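Glycoside hydrolase family 61 (Trichoderma reesei QM6a, PDB 5O2X) is a copper-dependent lytic polysaccharide monooxygenase of family AA9, which probably cleaves cellulose oxidatively at glycosidic bonds. Local coordinates at residues Asn10-Gln15 with Ala241-Thr246; Gln15-Thr20 with Pro29-Trp34; Pro89-Leu94 with Tyr217-Pro222. One frame throughout, in Å; residues are numbered along the deposited sequence. Where two conformers were deposited one is given.

Interaction 1: Asn10-Gln15 with Ala241-Thr246; sequences NGVWYQ and ATASAT. With MAN (alpha-D-mannopyranose), chain P; MAN (alpha-D-mannopyranose), chain R; MAN (alpha-D-mannopyranose), chain Q; MAN (alpha-D-mannopyranose), chain N.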
loop_
_atom_site.group_PDB
_atom_site.type_symbol
_atom_site.label_atom_id
_atom_site.label_comp_id
_atom_site.label_asym_id
_atom_site.label_seq_id
_atom_site.Cartn_x
_atom_site.Cartn_y
_atom_site.Cartn_z
ATOM N N ASN A 10 1.449 -3.920 15.657
ATOM C CA ASN A 10 1.727 -4.656 16.921
ATOM C C ASN A 10 0.577 -4.712 17.841
ATOM O O ASN A 10 0.704 -4.485 19.044
ATOM C CB ASN A 10 2.875 -4.104 17.727
ATOM C CG ASN A 10 4.144 -4.204 17.038
ATOM O OD1 ASN A 10 4.281 -4.765 15.948
ATOM N ND2 ASN A 10 5.146 -3.690 17.712
ATOM N N GLY A 11 -0.585 -5.031 17.277
ATOM C CA GLY A 11 -1.756 -5.179 18.089
ATOM C C GLY A 11 -2.600 -3.943 18.377
ATOM O O GLY A 11 -3.654 -4.028 19.018
ATOM N N VAL A 12 -2.127 -2.776 17.916
ATOM C CA VAL A 12 -2.798 -1.504 18.171
ATOM C C VAL A 12 -3.560 -1.099 16.906
ATOM O O VAL A 12 -2.958 -0.872 15.855
ATOM C CB VAL A 12 -1.791 -0.426 18.583
ATOM C CG1 VAL A 12 -2.476 0.913 18.752
ATOM C CG2 VAL A 12 -1.022 -0.810 19.824
ATOM N N TRP A 13 -4.870 -1.039 17.028
ATOM C CA TRP A 13 -5.770 -0.756 15.930
ATOM C C TRP A 13 -5.895 0.775 15.722
ATOM O O TRP A 13 -6.151 1.504 16.683
ATOM C CB TRP A 13 -7.151 -1.316 16.303
ATOM C CG TRP A 13 -8.237 -1.335 15.259
ATOM C CD1 TRP A 13 -8.647 -2.416 14.566
ATOM C CD2 TRP A 13 -9.142 -0.278 14.914
ATOM N NE1 TRP A 13 -9.732 -2.101 13.793
ATOM C CE2 TRP A 13 -10.100 -0.813 14.018
ATOM C CE3 TRP A 13 -9.297 1.044 15.334
ATOM C CZ2 TRP A 13 -11.171 -0.026 13.497
ATOM C CZ3 TRP A 13 -10.387 1.781 14.838
ATOM C CH2 TRP A 13 -11.266 1.241 13.963
ATOM N N TYR A 14 -5.787 1.173 14.465
ATOM C CA TYR A 14 -6.049 2.547 14.018
ATOM C C TYR A 14 -7.129 2.539 12.962
ATOM O O TYR A 14 -7.050 1.784 11.986
ATOM C CB TYR A 14 -4.806 3.197 13.393
ATOM C CG TYR A 14 -3.683 3.444 14.366
ATOM C CD1 TYR A 14 -2.812 2.436 14.720
ATOM C CD2 TYR A 14 -3.502 4.708 14.920
ATOM C CE1 TYR A 14 -1.763 2.675 15.626
ATOM C CE2 TYR A 14 -2.495 4.955 15.825
ATOM C CZ TYR A 14 -1.619 3.931 16.177
ATOM O OH TYR A 14 -0.614 4.202 17.073
ATOM N N GLN A 15 -8.080 3.456 13.102
ATOM C CA GLN A 15 -9.079 3.669 12.075
ATOM C C GLN A 15 -8.397 4.196 10.815
ATOM O O GLN A 15 -7.649 5.167 10.866
ATOM C CB GLN A 15 -10.093 4.677 12.582
ATOM C CG GLN A 15 -11.318 4.876 11.695
ATOM C CD GLN A 15 -12.320 5.855 12.309
ATOM O OE1 GLN A 15 -11.974 6.720 13.100
ATOM N NE2 GLN A 15 -13.563 5.726 11.894
ATOM N N ALA A 241 -5.820 -3.425 21.409
ATOM C CA ALA A 241 -6.032 -2.076 21.906
ATOM C C ALA A 241 -6.260 -1.205 20.685
ATOM O O ALA A 241 -6.010 -1.629 19.576
ATOM C CB ALA A 241 -4.828 -1.621 22.688
ATOM N N THR A 242 -6.700 0.017 20.955
ATOM C CA THR A 242 -6.992 0.994 19.917
ATOM C C THR A 242 -6.280 2.299 20.236
ATOM O O THR A 242 -6.078 2.631 21.409
ATOM C CB THR A 242 -8.495 1.190 19.837
ATOM O OG1 THR A 242 -9.073 -0.059 19.414
ATOM C CG2 THR A 242 -8.911 2.312 18.972
ATOM N N ALA A 243 -5.860 2.973 19.185
ATOM C CA ALA A 243 -5.257 4.285 19.298
ATOM C C ALA A 243 -5.833 5.188 18.245
ATOM O O ALA A 243 -6.462 4.761 17.291
ATOM C CB ALA A 243 -3.741 4.181 19.137
ATOM N N SER A 244 -5.563 6.484 18.378
ATOM C CA SER A 244 -5.961 7.479 17.435
ATOM C C SER A 244 -4.754 8.080 16.771
ATOM O O SER A 244 -3.653 8.113 17.327
ATOM C CB SER A 244 -6.723 8.579 18.139
ATOM O OG SER A 244 -7.906 8.052 18.670
ATOM N N ALA A 245 -4.966 8.588 15.569
ATOM C CA ALA A 245 -3.921 9.297 14.850
ATOM C C ALA A 245 -3.444 10.499 15.690
ATOM O O ALA A 245 -4.265 11.302 16.141
ATOM C CB ALA A 245 -4.469 9.816 13.523
ATOM N N THR A 246 -2.131 10.604 15.868
ATOM C CA THR A 246 -1.535 11.649 16.681
ATOM C C THR A 246 -1.305 12.873 15.803
ATOM O O THR A 246 -0.707 12.771 14.736
ATOM C CB THR A 246 -0.193 11.182 17.239
ATOM O OG1 THR A 246 -0.421 9.949 17.922
ATOM C CG2 THR A 246 0.394 12.219 18.186
HETATM C C1 MAN P . -10.248 -0.512 20.056
HETATM C C2 MAN P . -10.258 -2.014 20.208
HETATM C C3 MAN P . -10.279 -2.556 18.772
HETATM C C4 MAN P . -11.395 -1.967 17.932
HETATM C C5 MAN P . -11.342 -0.471 17.946
HETATM C C6 MAN P . -12.508 0.148 17.192
HETATM O O2 MAN P . -11.414 -2.348 20.989
HETATM O O3 MAN P . -10.514 -3.935 18.847
HETATM O O4 MAN P . -11.473 -2.467 16.619
HETATM O O5 MAN P . -11.373 -0.090 19.308
HETATM O O6 MAN P . -12.585 1.533 17.561
HETATM C C1 MAN R . 0.465 8.893 17.638
HETATM C C2 MAN R . -0.200 7.616 18.076
HETATM C C3 MAN R . -0.322 7.536 19.576
HETATM C C4 MAN R . 1.027 7.834 20.240
HETATM C C5 MAN R . 1.646 9.125 19.717
HETATM C C6 MAN R . 3.059 9.323 20.245
HETATM O O2 MAN R . 0.617 6.536 17.572
HETATM O O3 MAN R . -0.804 6.258 19.961
HETATM O O4 MAN R . 0.842 7.964 21.644
HETATM O O5 MAN R . 1.717 9.103 18.281
HETATM O O6 MAN R . 3.598 10.551 19.802
HETATM C C1 MAN Q . -8.718 9.030 19.387
HETATM C C2 MAN Q . -9.931 8.346 19.906
HETATM C C3 MAN Q . -10.757 7.920 18.705
HETATM C C4 MAN Q . -11.181 9.136 17.871
HETATM C C5 MAN Q . -9.948 9.911 17.446
HETATM C C6 MAN Q . -10.307 11.227 16.772
HETATM O O2 MAN Q . -10.596 9.283 20.737
HETATM O O3 MAN Q . -11.948 7.259 19.133
HETATM O O4 MAN Q . -11.830 8.680 16.688
HETATM O O5 MAN Q . -9.122 10.150 18.584
HETATM O O6 MAN Q . -11.005 12.062 17.704
HETATM C C1 MAN N . -0.925 -9.648 15.242
HETATM C C2 MAN N . -0.771 -8.168 15.554
HETATM C C3 MAN N . -0.655 -7.363 14.239
HETATM C C4 MAN N . 0.487 -7.920 13.417
HETATM C C5 MAN N . 0.219 -9.399 13.163
HETATM C C6 MAN N . 1.331 -10.076 12.415
HETATM O O2 MAN N . 0.375 -7.931 16.347
HETATM O O3 MAN N . -0.476 -5.985 14.550
HETATM O O4 MAN N . 0.566 -7.201 12.194
HETATM O O5 MAN N . 0.095 -10.110 14.380
HETATM O O6 MAN N . 2.607 -9.824 13.060
HETATM O O HOH W 1 -8.511 5.000 15.571
#
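A243 presents its methyl to two side chains of the strand 12-15. V12 reaches it with CG1, and the two carbons, V12 CG1 and A243 CB, lie 3.5 Å apart. CG1 of V12 is anti to the backbone N (chi1 176°), beside its own carbonyl carbon, and this turns the branch up the strand toward A243. Y14 comes to the same methyl with its ring, Y14 CE2 standing 3.6 Å from A243 CB. The carbonyl O of S244 and the N of A245 lie near the ring plane, at the edge of Y14. Its OH goes on to a mannose: Y14 OH and O2 of the mannose on T246 are hydrogen-bonded at 2.7 Å.

The two backbones pair as parallel strands. W13 N donates to A241 O and W13 O accepts from A243 N, both at 2.9 Å and nearly straight. A241 N gives a longer, bent bond to G11 O. The strand 241-243 thus forms an outer strand of a mixed five-stranded sheet in the beta-sandwich of AA9 enzymes. Its docking here is consistent with a predicted linker that is an integral part of the catalytic domain.

W13 and T242 point to the face of the sheet opposite V12, Y14 and A243. T242 OG1 carries a covalent mannose, and this sugar lies over one face of the W13 indole. O4 of the mannose on T242 is 3.3 Å from W13 NE1, while its C5 and C6 pack over the six-membered ring. S244 OG bears another mannose. A water continues the pairing past the last direct bond, accepting from Q15 N and donating to A243 O at 2.7 Å. At the other end, G11 N donates to O3 of a further mannose.

Interaction 2: Gln15-Thr20 with Pro29-Trp34; sequences QAYDPT and PIVVGW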
loop_
_atom_site.group_PDB
_atom_site.type_symbol
_atom_site.label_atom_id
_atom_site.label_comp_id
_atom_site.label_asym_id
_atom_site.label_seq_id
_atom_site.Cartn_x
_atom_site.Cartn_y
_atom_site.Cartn_z
ATOM N N GLN A 15 -8.080 3.456 13.102
ATOM C CA GLN A 15 -9.079 3.669 12.075
ATOM C C GLN A 15 -8.397 4.196 10.815
ATOM O O GLN A 15 -7.649 5.167 10.866
ATOM C CB GLN A 15 -10.093 4.677 12.582
ATOM C CG GLN A 15 -11.318 4.876 11.695
ATOM C CD GLN A 15 -12.320 5.855 12.309
ATOM O OE1 GLN A 15 -11.974 6.720 13.100
ATOM N NE2 GLN A 15 -13.563 5.726 11.894
ATOM N N ALA A 16 -8.680 3.584 9.675
ATOM C CA ALA A 16 -8.160 4.097 8.422
ATOM C C ALA A 16 -9.111 5.151 7.831
ATOM O O ALA A 16 -10.199 5.375 8.356
ATOM C CB ALA A 16 -7.957 2.946 7.427
ATOM N N TYR A 17 -8.689 5.783 6.748
ATOM C CA TYR A 17 -9.647 6.607 6.007
ATOM C C TYR A 17 -10.680 5.712 5.355
ATOM O O TYR A 17 -10.315 4.720 4.738
ATOM C CB TYR A 17 -8.933 7.453 4.949
ATOM C CG TYR A 17 -9.883 8.384 4.258
ATOM C CD1 TYR A 17 -10.348 9.506 4.929
ATOM C CD2 TYR A 17 -10.398 8.142 2.979
ATOM C CE1 TYR A 17 -11.270 10.355 4.350
ATOM C CE2 TYR A 17 -11.329 8.988 2.398
ATOM C CZ TYR A 17 -11.789 10.070 3.105
ATOM O OH TYR A 17 -12.731 10.884 2.527
ATOM N N ASP A 18 -11.959 6.049 5.480
ATOM C CA ASP A 18 -13.025 5.254 4.864
ATOM C C ASP A 18 -13.688 6.099 3.786
ATOM O O ASP A 18 -14.526 6.951 4.092
ATOM C CB ASP A 18 -14.049 4.811 5.885
ATOM C CG ASP A 18 -15.116 3.923 5.280
ATOM O OD1 ASP A 18 -15.119 3.779 4.039
ATOM O OD2 ASP A 18 -15.961 3.410 6.050
ATOM N N PRO A 19 -13.319 5.895 2.516
ATOM C CA PRO A 19 -13.875 6.719 1.437
ATOM C C PRO A 19 -15.353 6.414 1.155
ATOM O O PRO A 19 -15.959 7.138 0.354
ATOM C CB PRO A 19 -12.981 6.343 0.242
ATOM C CG PRO A 19 -12.667 4.895 0.510
ATOM C CD PRO A 19 -12.427 4.830 1.982
ATOM N N THR A 20 -15.887 5.355 1.747
ATOM C CA THR A 20 -17.298 5.006 1.606
ATOM C C THR A 20 -18.150 5.566 2.711
ATOM O O THR A 20 -19.377 5.347 2.717
ATOM C CB THR A 20 -17.500 3.492 1.447
ATOM O OG1 THR A 20 -17.207 2.805 2.680
ATOM C CG2 THR A 20 -16.669 2.929 0.304
ATOM N N PRO A 29 -13.329 12.227 11.146
ATOM C CA PRO A 29 -12.214 12.253 12.089
ATOM C C PRO A 29 -10.866 12.383 11.405
ATOM O O PRO A 29 -10.683 11.982 10.268
ATOM C CB PRO A 29 -12.335 10.919 12.817
ATOM C CG PRO A 29 -12.937 10.032 11.782
ATOM C CD PRO A 29 -13.916 10.878 11.049
ATOM N N ILE A 30 -9.896 12.867 12.187
ATOM C CA ILE A 30 -8.493 12.844 11.793
ATOM C C ILE A 30 -7.990 11.418 11.972
ATOM O O ILE A 30 -8.076 10.849 13.077
ATOM C CB ILE A 30 -7.696 13.835 12.620
ATOM C CG1 ILE A 30 -8.172 15.259 12.348
ATOM C CG2 ILE A 30 -6.203 13.653 12.323
ATOM C CD1 ILE A 30 -7.579 16.284 13.282
ATOM N N VAL A 31 -7.422 10.870 10.899
ATOM C CA VAL A 31 -6.970 9.475 10.882
ATOM C C VAL A 31 -5.604 9.393 10.222
ATOM O O VAL A 31 -5.106 10.373 9.653
ATOM C CB VAL A 31 -7.977 8.552 10.165
ATOM C CG1 VAL A 31 -9.270 8.449 10.950
ATOM C CG2 VAL A 31 -8.253 9.000 8.745
ATOM N N VAL A 32 -4.994 8.194 10.312
ATOM C CA VAL A 32 -3.660 7.988 9.752
ATOM C C VAL A 32 -3.674 7.721 8.278
ATOM O O VAL A 32 -2.631 7.802 7.632
ATOM C CB VAL A 32 -2.931 6.860 10.511
ATOM C CG1 VAL A 32 -2.748 7.206 11.957
ATOM C CG2 VAL A 32 -3.607 5.525 10.342
ATOM N N GLY A 33 -4.841 7.381 7.699
ATOM C CA GLY A 33 -4.972 7.168 6.269
ATOM C C GLY A 33 -5.274 8.451 5.539
ATOM O O GLY A 33 -6.032 9.295 6.038
ATOM N N TRP A 34 -4.677 8.621 4.351
ATOM C CA TRP A 34 -4.916 9.832 3.561
ATOM C C TRP A 34 -6.375 9.927 3.110
ATOM O O TRP A 34 -7.066 8.939 2.890
ATOM C CB TRP A 34 -3.978 9.850 2.368
ATOM C CG TRP A 34 -2.548 10.229 2.730
ATOM C CD1 TRP A 34 -1.829 9.810 3.812
ATOM C CD2 TRP A 34 -1.743 11.181 2.033
ATOM N NE1 TRP A 34 -0.605 10.449 3.820
ATOM C CE2 TRP A 34 -0.540 11.321 2.762
ATOM C CE3 TRP A 34 -1.948 11.998 0.914
ATOM C CZ2 TRP A 34 0.450 12.231 2.418
ATOM C CZ3 TRP A 34 -0.945 12.886 0.574
ATOM C CH2 TRP A 34 0.214 13.013 1.319
HETATM O O HOH W 2 -6.163 6.669 12.578
#
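Y17 and G33 bring the two backbones closest, with Y17 CA 4.7 Å from G33 CA, yet no direct hydrogen bond joins the segments. Both belong to the long irregular connection between strand 12-15 and helix 53-56 of the AA9 beta-sandwich. A water bridges the backbones: it donates to Q15 O and accepts from V32 N.

V31 fills the space between Q15 and Y17. V31 CB is 3.5 Å and V31 CG1 3.7 Å from Q15 O. V31 CG2 sits between its own backbone N and carbonyl carbon (chi1 -67° for CG1) and faces Y17 N at 3.8 Å. It also lies near the plane of the Y17 ring, at the edge. Q15 is modelled in two conformers; in one of them the extended chain brings OE1 to P29 CG, lying crosswise to the proline.

G33, without a side chain, lies close against the backbone at Y17. A16 points away from this contact, to F178 of strand 172-183 and I4 of strand 3-9. W34 CB also points away; the indole NE1 bonds to N179 OD1. The W34 carbonyl stays in the contact. Beyond the contact, D18 OD1 accepts from T20 N, from above the carboxylate plane, as an Asx turn; T20 OG1 donates to the syn lone pair of the same oxygen. The Y17 side chain begins against the W34 carbonyl: W34 O is 3.2 Å from Y17 CB.

Interaction 3: Pro89-Leu94 with Tyr217-Pro222; sequences PIVDYL and YIIPGP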
loop_
_atom_site.group_PDB
_atom_site.type_symbol
_atom_site.label_atom_id
_atom_site.label_comp_id
_atom_site.label_asym_id
_atom_site.label_seq_id
_atom_site.Cartn_x
_atom_site.Cartn_y
_atom_site.Cartn_z
ATOM N N PRO A 89 -0.687 -8.827 -7.672
ATOM C CA PRO A 89 0.386 -8.650 -6.694
ATOM C C PRO A 89 0.044 -7.614 -5.632
ATOM O O PRO A 89 -0.889 -6.812 -5.767
ATOM C CB PRO A 89 1.534 -8.118 -7.579
ATOM C CG PRO A 89 0.833 -7.300 -8.623
ATOM C CD PRO A 89 -0.406 -8.146 -8.937
ATOM N N ILE A 90 0.862 -7.640 -4.576
ATOM C CA ILE A 90 0.757 -6.696 -3.465
ATOM C C ILE A 90 2.156 -6.155 -3.195
ATOM O O ILE A 90 3.133 -6.932 -3.147
ATOM C CB ILE A 90 0.176 -7.376 -2.201
ATOM C CG1 ILE A 90 -1.264 -7.801 -2.493
ATOM C CG2 ILE A 90 0.227 -6.428 -1.009
ATOM C CD1 ILE A 90 -1.909 -8.630 -1.398
ATOM N N VAL A 91 2.257 -4.827 -3.048
ATOM C CA VAL A 91 3.534 -4.169 -2.782
ATOM C C VAL A 91 3.342 -3.126 -1.710
ATOM O O VAL A 91 2.256 -2.589 -1.480
ATOM C CB VAL A 91 4.085 -3.504 -4.085
ATOM C CG1 VAL A 91 4.530 -4.549 -5.095
ATOM C CG2 VAL A 91 3.109 -2.516 -4.693
ATOM N N ASP A 92 4.468 -2.795 -1.054
ATOM C CA ASP A 92 4.489 -1.745 -0.040
ATOM C C ASP A 92 5.727 -0.905 -0.207
ATOM O O ASP A 92 6.829 -1.440 -0.453
ATOM C CB ASP A 92 4.494 -2.306 1.394
ATOM C CG ASP A 92 3.183 -2.975 1.713
ATOM O OD1 ASP A 92 2.254 -2.306 2.201
ATOM O OD2 ASP A 92 3.049 -4.222 1.471
ATOM N N TYR A 93 5.555 0.401 -0.022
ATOM C CA TYR A 93 6.632 1.365 -0.114
ATOM C C TYR A 93 6.602 2.277 1.104
ATOM O O TYR A 93 5.567 2.488 1.741
ATOM C CB TYR A 93 6.462 2.291 -1.329
ATOM C CG TYR A 93 6.373 1.606 -2.667
ATOM C CD1 TYR A 93 5.168 1.106 -3.147
ATOM C CD2 TYR A 93 7.485 1.511 -3.480
ATOM C CE1 TYR A 93 5.063 0.523 -4.385
ATOM C CE2 TYR A 93 7.386 0.936 -4.749
ATOM C CZ TYR A 93 6.190 0.441 -5.198
ATOM O OH TYR A 93 6.137 -0.105 -6.452
ATOM N N LEU A 94 7.775 2.876 1.378
ATOM C CA LEU A 94 7.878 4.005 2.296
ATOM C C LEU A 94 8.472 5.186 1.542
ATOM O O LEU A 94 9.304 4.993 0.642
ATOM C CB LEU A 94 8.762 3.697 3.497
ATOM C CG LEU A 94 8.241 2.636 4.440
ATOM C CD1 LEU A 94 9.281 2.250 5.455
ATOM C CD2 LEU A 94 7.005 3.086 5.185
ATOM N N TYR A 217 6.055 -13.661 -13.938
ATOM C CA TYR A 217 5.571 -12.330 -13.555
ATOM C C TYR A 217 6.646 -11.458 -12.974
ATOM O O TYR A 217 7.237 -11.845 -11.972
ATOM C CB TYR A 217 4.415 -12.409 -12.580
ATOM C CG TYR A 217 3.782 -11.065 -12.333
ATOM C CD1 TYR A 217 3.035 -10.482 -13.321
ATOM C CD2 TYR A 217 3.967 -10.376 -11.160
ATOM C CE1 TYR A 217 2.463 -9.244 -13.141
ATOM C CE2 TYR A 217 3.389 -9.127 -10.959
ATOM C CZ TYR A 217 2.642 -8.558 -11.968
ATOM O OH TYR A 217 2.116 -7.319 -11.762
ATOM N N ILE A 218 6.843 -10.260 -13.551
ATOM C CA ILE A 218 7.768 -9.241 -13.038
ATOM C C ILE A 218 6.940 -8.185 -12.318
ATOM O O ILE A 218 6.216 -7.428 -12.975
ATOM C CB ILE A 218 8.595 -8.622 -14.175
ATOM C CG1 ILE A 218 9.395 -9.706 -14.911
ATOM C CG2 ILE A 218 9.489 -7.507 -13.621
ATOM C CD1 ILE A 218 10.090 -9.187 -16.146
ATOM N N ILE A 219 7.059 -8.109 -11.013
ATOM C CA ILE A 219 6.293 -7.141 -10.257
ATOM C C ILE A 219 6.740 -5.751 -10.690
ATOM O O ILE A 219 7.938 -5.488 -10.737
ATOM C CB ILE A 219 6.498 -7.299 -8.737
ATOM C CG1 ILE A 219 6.128 -8.703 -8.258
ATOM C CG2 ILE A 219 5.733 -6.231 -7.966
ATOM C CD1 ILE A 219 6.518 -8.960 -6.848
ATOM N N PRO A 220 5.819 -4.825 -10.992
ATOM C CA PRO A 220 6.167 -3.488 -11.369
ATOM C C PRO A 220 6.854 -2.707 -10.258
ATOM O O PRO A 220 6.729 -3.025 -9.075
ATOM C CB PRO A 220 4.769 -2.865 -11.746
ATOM C CG PRO A 220 3.908 -4.039 -12.079
ATOM C CD PRO A 220 4.368 -5.104 -11.137
ATOM N N GLY A 221 7.542 -1.659 -10.669
ATOM C CA GLY A 221 8.199 -0.751 -9.743
ATOM C C GLY A 221 9.639 -1.137 -9.455
ATOM O O GLY A 221 10.202 -2.075 -10.030
ATOM N N PRO A 222 10.287 -0.399 -8.548
ATOM C CA PRO A 222 11.691 -0.632 -8.228
ATOM C C PRO A 222 11.875 -1.896 -7.403
ATOM O O PRO A 222 10.937 -2.480 -6.870
ATOM C CB PRO A 222 12.074 0.650 -7.440
ATOM C CG PRO A 222 10.784 1.068 -6.790
ATOM C CD PRO A 222 9.756 0.799 -7.876
#
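Y93 points across to P222, whose side chain is directed back the other way. Its CB leaves the strand toward 217-222, and CG is anti to the carbonyl carbon (chi1 -57°), beside the backbone N. This sends the ring out to the loop. Along the ring, CE2 is the carbon that touches: Y93 CE2 lies 3.9 Å from P222 CD and 4.0 Å from P222 CG. Both proline carbons lie at the edge of the ring, close to its plane. At the tip, Y93 OH stands 3.9 Å from G221 CA. The carbonyl O of P220 is about as near but is not bonded to it. The hydroxyl is hydrogen-bonded to Y199 OH instead. The glycine lets the backbone pass close to this hydroxyl.

Two residues back, V91 CG1 meets I219 CG2 at 3.5 Å, the two side chains passing alongside and pointing contrary ways. P89 closes the row, lying crosswise to Y217. P89 CG is 3.4 Å from Y217 OH, whose hydrogen-bond partner is G205 O.

The contact is apolar packing of a loop over one side of a strand of the beta-sandwich. Strand 90-96 lies between 110-121 and 151-161, antiparallel to both. K113 of strand 110-121 donates to the carbonyls of P220 and P222, while W128 of strand 127-128 meets the Y217 ring edge-to-face.

Overall arrangement
Interactions 1 and 2 share Q15 and touch directly, their centres 12 Å apart. A245 CB of interaction 1 packs on V32 CG1 of interaction 2 at 3.5 Å, and Y14 CD2 reaches the same methyl. Interaction 3 lies on the other side of the chain's centre, about 26 Å from interaction 1 and 24 Å from interaction 2 between centres. In interactions 1 and 3, two late parts of the chain lie against the body of the fold: residues 217-222 pack along strand 90-96, and 241-243 add a strand to the other sheet. None of the three includes a copper ligand; the metal is held by the modified first histidine, H86 and Y174.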